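Local coordinates for protein CbbY (Rhodobacter sphaeroides, PDB 4UAS) that dephosphorylates xylulose-1,5-bisphosphate, a potent Rubisco inhibitor made by Rubisco itself, with high selectivity and with magnesium as cofactor, at residues Glu26-Ala30 against Leu31-Trp35; Ile55-Phe58 against Leu59-Gln62; Leu100-Glu103 against Ala104-Gly108; Gly131-Ala134 against Arg135-Phe138. One frame throughout, in Å; residues are numbered along the deposited sequence.

In the fold
The four contacts fall into two pairs, one in each part of a haloacid dehalogenase fold. Interactions 1 and 2 come first along the chain, at the ends of helices 17-31 and 51-61 in the helical cap; their centres are about 15 Å apart and touch where Trp-35 packs on Phe-58, Leu-59 and Gln-62. Interactions 3 and 4 follow in the Rossmann-like core, on helix 97-107 and in the loop between helix 119-129 and strand 140-142. Their centres are about 14 Å apart, joined by Lys-105 and Ile-137. Between the pairs, centres are about 33 to 43 Å apart. Substrate-binding residues occur in both parts, while Asp-8, Asp-10 and Asp-176 hold magnesium in the core.

Interaction 1: Glu26-Ala30 against Leu31-Trp35; sequences ETFAA and LGVDW
Trp-35 turns the edge of its six-membered ring to a face of the Phe-28 ring, an edge-to-face pair with planes at 77°. The touching atom is Trp-35 CE3, which stands near the rim of that face, 3.6 Å from Phe-28 CD1. Phe-28 carries its CG opposite the carbonyl carbon and beside the backbone N (chi1 -62°), a setting that lays the ring against the chain returning from the helix. At the root of the same side chain, Phe-28 CB lies 3.5 Å from Trp-35 O. Val-33 fills the corner between the two aromatics: its CG2 is 3.8 Å from Phe-28 CB and also sits over a face of the indole. The turn that allows this is a Schellman motif closing helix 17-31, with Gly-32 at positive phi, Gly-32 N bonded to Ala-29 O, and Val-33 N reaching back to Phe-28 O at 3.3 Å. One residue earlier, Leu-31 and Thr-27 run side by side, Leu-31 CD1 against Thr-27 CG2 at 3.8 Å. Thr-27 turns its OG1 to Ala-23 O, and Trp-35 NE1 bonds to Asp-65 O. Trp-37 makes a further edge-to-face pair with Phe-28.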
ATOM      1  N   GLU A  26       1.036  19.532   4.145  1.00 10.13           N
ATOM      2  CA  GLU A  26       1.571  20.167   5.343  1.00 10.94           C
ATOM      3  C   GLU A  26       3.080  20.301   5.303  1.00 10.84           C
ATOM      4  O   GLU A  26       3.636  21.251   5.821  1.00 12.84           O
ATOM      5  CB  GLU A  26       1.029  19.441   6.572  1.00 13.25           C
ATOM      6  CG  GLU A  26      -0.447  19.636   6.812  1.00 15.08           C
ATOM      7  CD  GLU A  26      -0.982  19.036   8.087  1.00 19.74           C
ATOM      8  OE1 GLU A  26      -0.219  18.378   8.825  1.00 23.92           O
ATOM      9  OE2 GLU A  26      -2.204  19.225   8.330  1.00 22.57           O
ATOM     10  N   THR A  27       3.738  19.302   4.729  1.00 10.40           N
ATOM     11  CA  THR A  27       5.197  19.335   4.581  1.00 11.51           C
ATOM     12  C   THR A  27       5.599  20.481   3.639  1.00 10.29           C
ATOM     13  O   THR A  27       6.504  21.255   3.901  1.00 11.89           O
ATOM     14  CB  THR A  27       5.715  17.992   4.119  1.00 10.97           C
ATOM     15  OG1 THR A  27       5.449  17.004   5.089  1.00 14.04           O
ATOM     16  CG2 THR A  27       7.239  18.077   3.904  1.00 13.49           C
ATOM     17  N   PHE A  28       4.890  20.587   2.555  1.00  9.74           N
ATOM     18  CA  PHE A  28       5.171  21.638   1.580  1.00 10.12           C
ATOM     19  C   PHE A  28       5.011  23.017   2.257  1.00 10.91           C
ATOM     20  O   PHE A  28       5.849  23.892   2.093  1.00 12.23           O
ATOM     21  CB  PHE A  28       4.232  21.540   0.388  1.00 10.82           C
ATOM     22  CG  PHE A  28       4.351  20.236  -0.427  1.00 10.48           C
ATOM     23  CD1 PHE A  28       5.452  19.423  -0.359  1.00 10.32           C
ATOM     24  CD2 PHE A  28       3.300  19.879  -1.244  1.00 10.67           C
ATOM     25  CE1 PHE A  28       5.495  18.249  -1.093  1.00 11.71           C
ATOM     26  CE2 PHE A  28       3.321  18.715  -1.957  1.00 10.84           C
ATOM     27  CZ  PHE A  28       4.432  17.880  -1.893  1.00 10.77           C
ATOM     28  N   ALA A  29       3.927  23.204   3.027  1.00 11.01           N
ATOM     29  CA  ALA A  29       3.738  24.488   3.675  1.00 12.68           C
ATOM     30  C   ALA A  29       4.873  24.752   4.652  1.00 12.73           C
ATOM     31  O   ALA A  29       5.373  25.894   4.717  1.00 14.40           O
ATOM     32  CB  ALA A  29       2.389  24.533   4.391  1.00 13.49           C
ATOM     33  N   ALA A  30       5.271  23.748   5.433  1.00 12.77           N
ATOM     34  CA  ALA A  30       6.337  23.925   6.387  1.00 13.72           C
ATOM     35  C   ALA A  30       7.665  24.245   5.763  1.00 13.63           C
ATOM     36  O   ALA A  30       8.495  24.968   6.354  1.00 15.97           O
ATOM     37  CB  ALA A  30       6.454  22.671   7.272  1.00 14.17           C
ATOM     38  N   LEU A  31       7.901  23.744   4.566  1.00 14.57           N
ATOM     39  CA  LEU A  31       9.073  23.997   3.771  1.00 15.94           C
ATOM     40  C   LEU A  31       9.100  25.365   3.074  1.00 15.96           C
ATOM     41  O   LEU A  31      10.131  25.768   2.549  1.00 19.58           O
ATOM     42  CB  LEU A  31       9.289  22.873   2.794  1.00 18.02           C
ATOM     43  CG  LEU A  31       9.666  21.545   3.418  1.00 20.60           C
ATOM     44  CD1 LEU A  31       9.827  20.460   2.361  1.00 25.77           C
ATOM     45  CD2 LEU A  31      10.990  21.644   4.203  1.00 23.75           C
ATOM     46  N   GLY A  32       7.976  26.067   3.144  1.00 14.35           N
ATOM     47  CA  GLY A  32       7.883  27.379   2.540  1.00 16.16           C
ATOM     48  C   GLY A  32       7.690  27.431   1.070  1.00 16.80           C
ATOM     49  O   GLY A  32       7.903  28.493   0.468  1.00 17.86           O
ATOM     50  N   VAL A  33       7.309  26.323   0.465  1.00 14.57           N
ATOM     51  CA  VAL A  33       7.051  26.272  -0.969  1.00 13.74           C
ATOM     52  C   VAL A  33       5.574  26.468  -1.222  1.00 12.96           C
ATOM     53  O   VAL A  33       4.739  26.241  -0.324  1.00 15.75           O
ATOM     54  CB  VAL A  33       7.578  25.006  -1.679  1.00 14.47           C
ATOM     55  CG1 VAL A  33       9.083  24.976  -1.684  1.00 18.40           C
ATOM     56  CG2 VAL A  33       6.974  23.739  -1.087  1.00 16.15           C
ATOM     57  N   ASP A  34       5.211  26.870  -2.433  1.00 12.20           N
ATOM     58  CA  ASP A  34       3.853  27.120  -2.839  1.00 11.70           C
ATOM     59  C   ASP A  34       3.101  25.893  -3.330  1.00 12.80           C
ATOM     60  O   ASP A  34       1.888  25.973  -3.637  1.00 14.32           O
ATOM     61  CB  ASP A  34       3.781  28.265  -3.860  1.00 13.45           C
ATOM     62  CG  ASP A  34       4.377  27.966  -5.184  1.00 14.31           C
ATOM     63  OD1 ASP A  34       5.202  27.062  -5.290  1.00 14.26           O
ATOM     64  OD2 ASP A  34       4.018  28.653  -6.175  1.00 22.02           O
ATOM     65  N   TRP A  35       3.719  24.745  -3.315  1.00 10.99           N
ATOM     66  CA  TRP A  35       3.111  23.529  -3.859  1.00 10.66           C
ATOM     67  C   TRP A  35       1.929  23.105  -3.010  1.00  9.40           C
ATOM     68  O   TRP A  35       1.947  23.171  -1.784  1.00 11.25           O
ATOM     69  CB  TRP A  35       4.130  22.356  -3.867  1.00 10.69           C
ATOM     70  CG  TRP A  35       5.476  22.684  -4.386  1.00  9.80           C
ATOM     71  CD1 TRP A  35       5.846  23.656  -5.281  1.00  9.79           C
ATOM     72  CD2 TRP A  35       6.644  21.951  -4.099  1.00 10.58           C
ATOM     73  NE1 TRP A  35       7.195  23.609  -5.484  1.00 11.25           N
ATOM     74  CE2 TRP A  35       7.710  22.551  -4.782  1.00 10.55           C
ATOM     75  CE3 TRP A  35       6.897  20.826  -3.291  1.00 12.59           C
ATOM     76  CZ2 TRP A  35       9.017  22.070  -4.696  1.00 12.01           C
ATOM     77  CZ3 TRP A  35       8.226  20.364  -3.164  1.00 12.99           C
ATOM     78  CH2 TRP A  35       9.264  20.959  -3.896  1.00 13.52           C
TER

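Interaction 2: Ile55-Phe58 against Leu59-Gln62; sequences IARF and LRHQ
Leu-59 N bonds to Ile-55 O at 2.9 Å in regular helical fashion, whereas Arg-60 N takes Arg-57 O, three residues back, from well above its carbonyl plane and holds Ala-56 O only weakly. These are the last turns of helix 51-61, part of the helical cap of this haloacid dehalogenase-type phosphatase. Gln-62 N then closes on Phe-58 O at 3.1 Å, bringing its side chain over the Phe-58 ring. There Gln-62 CG makes a CH-pi contact, 3.8 Å from the ring centroid, and Gln-62 CB approaches Phe-58 CE1 to 3.5 Å. Phe-58 CG stands anti to the backbone N (chi1 167°), sending the ring toward that residue, and Trp-35 and Trp-37 pair with it edge-to-face. With a serine in place of Phe-58, Gln-62 would probably lose the surface its CB and CG rest on, and both tryptophans one of their edge-to-face partners. Gln-62 OE1 is held by Gly-64 N. Ile-55 and Leu-59 lie side by side, CG2 to CD1, and border Ile-71. Arg-57 extends toward Thr-47 and Thr-48, while Arg-60 bends at chi3 (-62°) and lays a guanidinium face over the helix, its NH2 3.5 Å from Arg-57 CA.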
ATOM      1  N   ILE A  55       7.012  12.741  -5.916  1.00 10.64           N
ATOM      2  CA  ILE A  55       7.550  14.112  -5.866  1.00 10.36           C
ATOM      3  C   ILE A  55       8.333  14.410  -7.116  1.00 10.51           C
ATOM      4  O   ILE A  55       8.205  15.480  -7.711  1.00 11.44           O
ATOM      5  CB  ILE A  55       8.370  14.335  -4.555  1.00 11.21           C
ATOM      6  CG1 ILE A  55       7.504  14.227  -3.312  1.00 10.95           C
ATOM      7  CG2 ILE A  55       9.108  15.673  -4.626  1.00 13.19           C
ATOM      8  CD1 ILE A  55       8.316  13.989  -2.053  1.00 12.36           C
ATOM      9  N   ALA A  56       9.215  13.476  -7.535  1.00 11.49           N
ATOM     10  CA  ALA A  56      10.034  13.689  -8.699  1.00 11.62           C
ATOM     11  C   ALA A  56       9.194  13.936  -9.935  1.00 12.22           C
ATOM     12  O   ALA A  56       9.490  14.837 -10.758  1.00 12.74           O
ATOM     13  CB  ALA A  56      10.980  12.510  -8.909  1.00 12.50           C
ATOM     14  N   ARG A  57       8.119  13.170 -10.093  1.00 11.60           N
ATOM     15  CA  ARG A  57       7.229  13.348 -11.236  1.00 11.74           C
ATOM     16  C   ARG A  57       6.591  14.746 -11.230  1.00 12.56           C
ATOM     17  O   ARG A  57       6.566  15.470 -12.233  1.00 14.04           O
ATOM     18  CB  ARG A  57       6.126  12.305 -11.252  1.00 13.20           C
ATOM     19  CG  ARG A  57       5.002  12.571 -12.215  1.00 13.58           C
ATOM     20  CD  ARG A  57       3.951  11.512 -12.194  1.00 13.49           C
ATOM     21  NE  ARG A  57       2.748  11.898 -12.891  1.00 13.68           N
ATOM     22  CZ  ARG A  57       1.642  11.174 -12.881  1.00 15.24           C
ATOM     23  NH1 ARG A  57       1.618   9.990 -12.275  1.00 12.11           N
ATOM     24  NH2 ARG A  57       0.540  11.637 -13.460  1.00 18.44           N
ATOM     25  N   PHE A  58       6.082  15.137 -10.074  1.00 11.62           N
ATOM     26  CA  PHE A  58       5.488  16.472  -9.921  1.00 11.06           C
ATOM     27  C   PHE A  58       6.513  17.536 -10.284  1.00 12.27           C
ATOM     28  O   PHE A  58       6.180  18.497 -11.006  1.00 14.00           O
ATOM     29  CB  PHE A  58       5.026  16.626  -8.505  1.00 11.74           C
ATOM     30  CG  PHE A  58       4.687  18.039  -8.114  1.00 11.75           C
ATOM     31  CD1 PHE A  58       3.578  18.678  -8.586  1.00 12.30           C
ATOM     32  CD2 PHE A  58       5.517  18.703  -7.233  1.00 12.79           C
ATOM     33  CE1 PHE A  58       3.313  19.957  -8.232  1.00 14.86           C
ATOM     34  CE2 PHE A  58       5.262  20.014  -6.811  1.00 14.66           C
ATOM     35  CZ  PHE A  58       4.133  20.623  -7.351  1.00 14.70           C
ATOM     36  N   LEU A  59       7.749  17.415  -9.809  1.00 12.73           N
ATOM     37  CA  LEU A  59       8.779  18.427 -10.059  1.00 13.64           C
ATOM     38  C   LEU A  59       9.202  18.545 -11.509  1.00 14.53           C
ATOM     39  O   LEU A  59       9.709  19.578 -11.934  1.00 16.19           O
ATOM     40  CB  LEU A  59       9.988  18.258  -9.139  1.00 14.29           C
ATOM     41  CG  LEU A  59       9.736  18.459  -7.697  1.00 14.54           C
ATOM     42  CD1 LEU A  59      10.963  18.105  -6.838  1.00 17.47           C
ATOM     43  CD2 LEU A  59       9.269  19.865  -7.411  1.00 17.46           C
ATOM     44  N   ARG A  60       8.965  17.510 -12.302  1.00 15.66           N
ATOM     45  CA  ARG A  60       9.346  17.557 -13.718  1.00 18.51           C
ATOM     46  C   ARG A  60       8.576  18.550 -14.524  1.00 20.12           C
ATOM     47  O   ARG A  60       9.095  19.059 -15.504  1.00 26.74           O
ATOM     48  CB  ARG A  60       9.283  16.210 -14.390  1.00 20.51           C
ATOM     49  CG  ARG A  60      10.470  15.323 -14.015  1.00 22.94           C
ATOM     50  CD  ARG A  60      10.625  14.064 -14.891  1.00 27.18           C
ATOM     51  NE  ARG A  60       9.467  13.162 -14.799  1.00 28.00           N
ATOM     52  CZ  ARG A  60       9.301  12.133 -13.944  1.00 33.91           C
ATOM     53  NH1 ARG A  60      10.168  11.873 -12.949  1.00 25.66           N
ATOM     54  NH2 ARG A  60       8.160  11.445 -14.025  1.00 37.07           N
ATOM     55  N   HIS A  61       7.343  18.844 -14.126  1.00 20.86           N
ATOM     56  CA  HIS A  61       6.420  19.661 -14.910  1.00 25.81           C
ATOM     57  C   HIS A  61       5.887  20.887 -14.197  1.00 20.88           C
ATOM     58  O   HIS A  61       5.466  21.832 -14.857  1.00 24.76           O
ATOM     59  CB  HIS A  61       5.225  18.815 -15.393  1.00 31.81           C
ATOM     60  CG  HIS A  61       5.630  17.549 -16.111  1.00 36.20           C
ATOM     61  ND1 HIS A  61       6.321  17.601 -17.301  1.00 38.27           N
ATOM     62  CD2 HIS A  61       5.468  16.230 -15.819  1.00 42.09           C
ATOM     63  CE1 HIS A  61       6.592  16.378 -17.706  1.00 41.20           C
ATOM     64  NE2 HIS A  61       6.081  15.524 -16.824  1.00 52.75           N
ATOM     65  N   GLN A  62       5.916  20.957 -12.878  1.00 16.24           N
ATOM     66  CA  GLN A  62       5.284  22.018 -12.180  1.00 14.86           C
ATOM     67  C   GLN A  62       6.006  23.362 -12.376  1.00 15.31           C
ATOM     68  O   GLN A  62       7.187  23.407 -12.485  1.00 17.77           O
ATOM     69  CB  GLN A  62       5.159  21.692 -10.716  1.00 13.80           C
ATOM     70  CG  GLN A  62       6.445  21.630  -9.905  1.00 13.37           C
ATOM     71  CD  GLN A  62       6.819  22.928  -9.189  1.00 13.62           C
ATOM     72  OE1 GLN A  62       5.924  23.704  -8.785  1.00 13.63           O
ATOM     73  NE2 GLN A  62       8.099  23.146  -9.004  1.00 14.64           N
TER

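Interaction 3: Leu100-Glu103 against Ala104-Gly108; sequences LIAE and AKRAG
Leu-100 O accepts Ala-104 N at 2.9 Å, the first of four successive bonds from each carbonyl to the amide four residues on. The segment is the end of helix 97-107, which packs on the parallel sheet of the Rossmann-like core and finishes in a Schellman motif with Gly-108 at positive phi. Lys-105 N answers Ile-101 O, Arg-106 N answers Ala-102 O, and Ala-107 N answers Glu-103 O at 3.1 Å; each donor stands somewhat tilted from its carbonyl plane. Gly-108 N then turns back to Lys-105 O at 3.1 Å, three residues away, so the amide at the turn is also supplied with an acceptor.

The ends of Lys-105 and Glu-103 find their partners beyond the helix. Lys-105 runs alongside Ile-101, its CE 3.8 Å from Ile-101 CG2, then bends at its last torsion (chi4 -71°) to bring NZ within 2.9 Å of Ile-137 O, which it probably holds by a hydrogen bond. Glu-103 extends away, its OE1 taking a weak bond from Leu-220 N; OE2 is hydrogen-bonded too, outside the two segments. Its carboxylate and the guanidinium of Arg-106 are of opposite charge but not in contact, OE1 of Glu-103 being 5.3 Å from NH2 of Arg-106. On the sheet side, Ile-101 and Ala-104 meet Leu-111 of strand 110-114, and Leu-100 meets Phe-7 of strand 4-7. Arg-106, by contrast, folds back at chi3 (-72°) and lies with one guanidinium face over the preceding turn, NH2 of Arg-106 standing 3.5 Å from CA of Glu-103.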
ATOM      1  N   LEU A 100     -10.071 -11.489   8.360  1.00 12.34           N
ATOM      2  CA  LEU A 100      -9.305 -12.374   7.508  1.00 12.45           C
ATOM      3  C   LEU A 100      -7.947 -12.708   8.179  1.00 11.41           C
ATOM      4  O   LEU A 100      -7.521 -13.864   8.152  1.00 13.63           O
ATOM      5  CB  LEU A 100      -9.089 -11.747   6.154  1.00 12.18           C
ATOM      6  CG  LEU A 100      -8.327 -12.632   5.171  1.00 13.33           C
ATOM      7  CD1 LEU A 100      -9.113 -13.833   4.851  1.00 18.08           C
ATOM      8  CD2 LEU A 100      -7.974 -11.846   3.903  1.00 13.70           C
ATOM      9  N   ILE A 101      -7.281 -11.688   8.730  1.00 12.13           N
ATOM     10  CA  ILE A 101      -5.970 -11.940   9.314  1.00 13.10           C
ATOM     11  C   ILE A 101      -6.111 -12.862  10.498  1.00 13.95           C
ATOM     12  O   ILE A 101      -5.291 -13.767  10.695  1.00 14.78           O
ATOM     13  CB  ILE A 101      -5.303 -10.615   9.619  1.00 12.50           C
ATOM     14  CG1 ILE A 101      -4.844  -9.994   8.284  1.00 13.37           C
ATOM     15  CG2 ILE A 101      -4.111 -10.760  10.598  1.00 14.72           C
ATOM     16  CD1 ILE A 101      -4.338  -8.565   8.339  1.00 14.78           C
ATOM     17  N   ALA A 102      -7.145 -12.680  11.291  1.00 14.99           N
ATOM     18  CA  ALA A 102      -7.319 -13.573  12.471  1.00 17.51           C
ATOM     19  C   ALA A 102      -7.607 -14.966  12.048  1.00 17.15           C
ATOM     20  O   ALA A 102      -7.061 -15.902  12.652  1.00 19.07           O
ATOM     21  CB  ALA A 102      -8.432 -13.039  13.309  1.00 18.17           C
ATOM     22  N   GLU A 103      -8.448 -15.181  11.049  1.00 16.28           N
ATOM     23  CA  GLU A 103      -8.739 -16.491  10.531  1.00 15.56           C
ATOM     24  C   GLU A 103      -7.479 -17.154   9.959  1.00 15.30           C
ATOM     25  O   GLU A 103      -7.253 -18.348  10.162  1.00 17.16           O
ATOM     26  CB  GLU A 103      -9.793 -16.429   9.468  1.00 17.32           C
ATOM     27  CG  GLU A 103     -10.372 -17.765   9.120  1.00 21.60           C
ATOM     28  CD  GLU A 103     -11.391 -17.715   7.987  1.00 27.83           C
ATOM     29  OE1 GLU A 103     -11.710 -16.596   7.544  1.00 34.01           O
ATOM     30  OE2 GLU A 103     -11.860 -18.791   7.531  1.00 32.14           O
ATOM     31  N   ALA A 104      -6.689 -16.387   9.224  1.00 14.20           N
ATOM     32  CA  ALA A 104      -5.457 -16.881   8.660  1.00 15.14           C
ATOM     33  C   ALA A 104      -4.485 -17.345   9.739  1.00 16.85           C
ATOM     34  O   ALA A 104      -3.894 -18.427   9.640  1.00 16.71           O
ATOM     35  CB  ALA A 104      -4.836 -15.838   7.779  1.00 13.37           C
ATOM     36  N   LYS A 105      -4.363 -16.577  10.793  1.00 16.06           N
ATOM     37  CA  LYS A 105      -3.475 -16.953  11.864  1.00 19.35           C
ATOM     38  C   LYS A 105      -3.966 -18.230  12.553  1.00 18.14           C
ATOM     39  O   LYS A 105      -3.175 -19.141  12.850  1.00 19.97           O
ATOM     40  CB  LYS A 105      -3.357 -15.832  12.850  1.00 19.59           C
ATOM     41  CG  LYS A 105      -2.457 -14.735  12.334  1.00 21.48           C
ATOM     42  CD  LYS A 105      -2.331 -13.527  13.245  1.00 21.98           C
ATOM     43  CE  LYS A 105      -1.382 -12.443  12.716  1.00 22.28           C
ATOM     44  NZ  LYS A 105       0.017 -12.910  12.790  1.00 28.39           N
ATOM     45  N   ARG A 106      -5.264 -18.370  12.726  1.00 18.62           N
ATOM     46  CA  ARG A 106      -5.784 -19.636  13.303  1.00 20.52           C
ATOM     47  C   ARG A 106      -5.482 -20.853  12.417  1.00 21.62           C
ATOM     48  O   ARG A 106      -5.259 -21.975  12.964  1.00 23.39           O
ATOM     49  CB  ARG A 106      -7.292 -19.586  13.511  1.00 21.30           C
ATOM     50  CG  ARG A 106      -7.730 -18.625  14.615  1.00 24.40           C
ATOM     51  CD  ARG A 106      -9.209 -18.875  14.972  1.00 27.80           C
ATOM     52  NE  ARG A 106     -10.151 -18.413  13.937  1.00 30.38           N
ATOM     53  CZ  ARG A 106     -10.575 -17.145  13.750  1.00 31.27           C
ATOM     54  NH1 ARG A 106     -10.176 -16.169  14.532  1.00 35.20           N
ATOM     55  NH2 ARG A 106     -11.426 -16.875  12.786  1.00 34.34           N
ATOM     56  N   ALA A 107      -5.457 -20.666  11.114  1.00 19.16           N
ATOM     57  CA  ALA A 107      -5.151 -21.701  10.158  1.00 18.91           C
ATOM     58  C   ALA A 107      -3.680 -21.911   9.894  1.00 18.55           C
ATOM     59  O   ALA A 107      -3.334 -22.823   9.135  1.00 22.05           O
ATOM     60  CB  ALA A 107      -5.891 -21.459   8.859  1.00 21.76           C
ATOM     61  N   GLY A 108      -2.824 -21.122  10.512  1.00 19.69           N
ATOM     62  CA  GLY A 108      -1.389 -21.279  10.299  1.00 19.48           C
ATOM     63  C   GLY A 108      -0.888 -20.772   8.974  1.00 21.00           C
ATOM     64  O   GLY A 108       0.212 -21.115   8.533  1.00 24.46           O
TER

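Interaction 4: Gly131-Ala134 against Arg135-Phe138; sequences GHPA and REIF
Ala-134 O draws in two amides, and around it the packing is tight. Phe-138 N comes nearly straight at 2.9 Å (N-H...O angle 172°), while Ile-137 N reaches the same oxygen at 3.0 Å from above the carbonyl plane. With both bonds gripping one acceptor, the chain makes a compact turn, and Glu-136 N adds a third bond to Pro-133 O. The buried side continues into the core: the side chains of Ala-134 and Phe-138 both meet Cys-126 of helix 119-129, and Phe-138 goes on to Leu-111 and Val-113. Ala-134 N is taken by Glu-123 OE1.

The other side is looser and faces solvent more. Glu-136 sets CG beside its backbone N (chi1 -70°) and runs out extended, its carboxylate meeting two neighbours: OE2 of Glu-136 lies 3.4 Å from Pro-133 CG, and OE1 of Glu-136 3.1 Å from His-132 ND1. The imidazole and carboxylate planes are 45° apart. Buried Ile-137, which also touches Phe-130, marks the boundary: its CD1 comes to the same side of the ring as OE1, farther round, 3.7 Å from His-132 CD2. Cutting His-132 back to alanine is likely to strip Ile-137 CD1 of this cover and leave the Glu-136 carboxylate freer to turn. The bend lies in the beta-alpha-beta crossover of the Rossmann-like core, where the chain leaves helix 119-129 to enter the outermost strand, 140-142, beside strand 110-114.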
ATOM      1  N   GLY A 131      -2.512  -2.568  16.842  1.00 15.94           N
ATOM      2  CA  GLY A 131      -2.033  -2.467  18.188  1.00 17.14           C
ATOM      3  C   GLY A 131      -0.781  -3.284  18.475  1.00 16.02           C
ATOM      4  O   GLY A 131      -0.562  -3.717  19.596  1.00 20.75           O
ATOM      5  N   HIS A 132      -0.016  -3.570  17.409  1.00 15.86           N
ATOM      6  CA  HIS A 132       1.265  -4.332  17.508  1.00 16.74           C
ATOM      7  C   HIS A 132       2.296  -3.764  16.559  1.00 16.48           C
ATOM      8  O   HIS A 132       1.951  -3.188  15.527  1.00 16.14           O
ATOM      9  CB  HIS A 132       0.974  -5.774  17.039  1.00 21.45           C
ATOM     10  CG  HIS A 132       0.026  -6.558  17.918  1.00 21.70           C
ATOM     11  ND1 HIS A 132       0.346  -6.924  19.185  1.00 38.08           N
ATOM     12  CD2 HIS A 132      -1.256  -6.967  17.718  1.00 25.08           C
ATOM     13  CE1 HIS A 132      -0.670  -7.565  19.726  1.00 30.91           C
ATOM     14  NE2 HIS A 132      -1.664  -7.602  18.860  1.00 25.47           N
ATOM     15  N   PRO A 133       3.609  -3.985  16.833  1.00 18.65           N
ATOM     16  CA  PRO A 133       4.613  -3.768  15.776  1.00 17.83           C
ATOM     17  C   PRO A 133       4.327  -4.636  14.551  1.00 15.65           C
ATOM     18  O   PRO A 133       3.690  -5.700  14.716  1.00 15.22           O
ATOM     19  CB  PRO A 133       5.932  -4.226  16.436  1.00 22.24           C
ATOM     20  CG  PRO A 133       5.517  -5.008  17.618  1.00 29.56           C
ATOM     21  CD  PRO A 133       4.151  -4.651  18.022  1.00 21.33           C
ATOM     22  N   ALA A 134       4.707  -4.170  13.393  1.00 14.63           N
ATOM     23  CA  ALA A 134       4.334  -4.862  12.179  1.00 13.86           C
ATOM     24  C   ALA A 134       4.764  -6.303  12.148  1.00 13.20           C
ATOM     25  O   ALA A 134       4.080  -7.175  11.564  1.00 13.73           O
ATOM     26  CB  ALA A 134       4.893  -4.096  11.009  1.00 14.04           C
ATOM     27  N   ARG A 135       5.941  -6.581  12.735  1.00 14.36           N
ATOM     28  CA  ARG A 135       6.542  -7.893  12.655  1.00 17.50           C
ATOM     29  C   ARG A 135       5.822  -8.901  13.563  1.00 18.36           C
ATOM     30  O   ARG A 135       6.073 -10.096  13.435  1.00 23.06           O
ATOM     31  CB  ARG A 135       8.082  -7.771  12.887  1.00 19.90           C
ATOM     32  CG  ARG A 135       8.711  -6.981  11.708  1.00 20.63           C
ATOM     33  CD  ARG A 135      10.227  -6.648  11.806  1.00 23.22           C
ATOM     34  NE  ARG A 135      10.593  -5.643  10.818  1.00 23.18           N
ATOM     35  CZ  ARG A 135      10.834  -5.856   9.516  1.00 20.80           C
ATOM     36  NH1 ARG A 135      10.884  -7.124   9.027  1.00 20.28           N
ATOM     37  NH2 ARG A 135      11.042  -4.827   8.691  1.00 23.07           N
ATOM     38  N   GLU A 136       4.913  -8.448  14.442  1.00 18.14           N
ATOM     39  CA  GLU A 136       4.035  -9.363  15.102  1.00 17.68           C
ATOM     40  C   GLU A 136       2.762  -9.755  14.372  1.00 20.83           C
ATOM     41  O   GLU A 136       2.018 -10.633  14.818  1.00 25.97           O
ATOM     42  CB  GLU A 136       3.633  -8.759  16.487  1.00 21.90           C
ATOM     43  CG  GLU A 136       4.783  -8.733  17.477  1.00 27.47           C
ATOM     44  CD  GLU A 136       4.399  -8.197  18.854  1.00 27.94           C
ATOM     45  OE1 GLU A 136       3.193  -8.233  19.209  1.00 31.11           O
ATOM     46  OE2 GLU A 136       5.362  -7.818  19.530  1.00 43.61           O
ATOM     47  N   ILE A 137       2.456  -9.013  13.302  1.00 16.40           N
ATOM     48  CA  ILE A 137       1.303  -9.295  12.443  1.00 15.71           C
ATOM     49  C   ILE A 137       1.729 -10.056  11.209  1.00 13.97           C
ATOM     50  O   ILE A 137       1.116 -11.054  10.878  1.00 16.47           O
ATOM     51  CB  ILE A 137       0.546  -8.008  12.064  1.00 15.69           C
ATOM     52  CG1 ILE A 137       0.142  -7.221  13.321  1.00 18.49           C
ATOM     53  CG2 ILE A 137      -0.701  -8.281  11.201  1.00 17.36           C
ATOM     54  CD1 ILE A 137      -0.810  -7.955  14.212  1.00 24.73           C
ATOM     55  N   PHE A 138       2.791  -9.549  10.537  1.00 12.49           N
ATOM     56  CA  PHE A 138       3.223 -10.087   9.235  1.00 11.57           C
ATOM     57  C   PHE A 138       4.536 -10.844   9.421  1.00 12.07           C
ATOM     58  O   PHE A 138       5.501 -10.336  10.018  1.00 14.61           O
ATOM     59  CB  PHE A 138       3.362  -8.947   8.255  1.00 11.61           C
ATOM     60  CG  PHE A 138       2.044  -8.237   8.035  1.00 10.63           C
ATOM     61  CD1 PHE A 138       1.060  -8.804   7.221  1.00 11.13           C
ATOM     62  CD2 PHE A 138       1.778  -7.020   8.614  1.00 10.70           C
ATOM     63  CE1 PHE A 138      -0.169  -8.167   7.066  1.00 10.65           C
ATOM     64  CE2 PHE A 138       0.558  -6.383   8.468  1.00 11.25           C
ATOM     65  CZ  PHE A 138      -0.425  -6.947   7.680  1.00 11.54           C
TER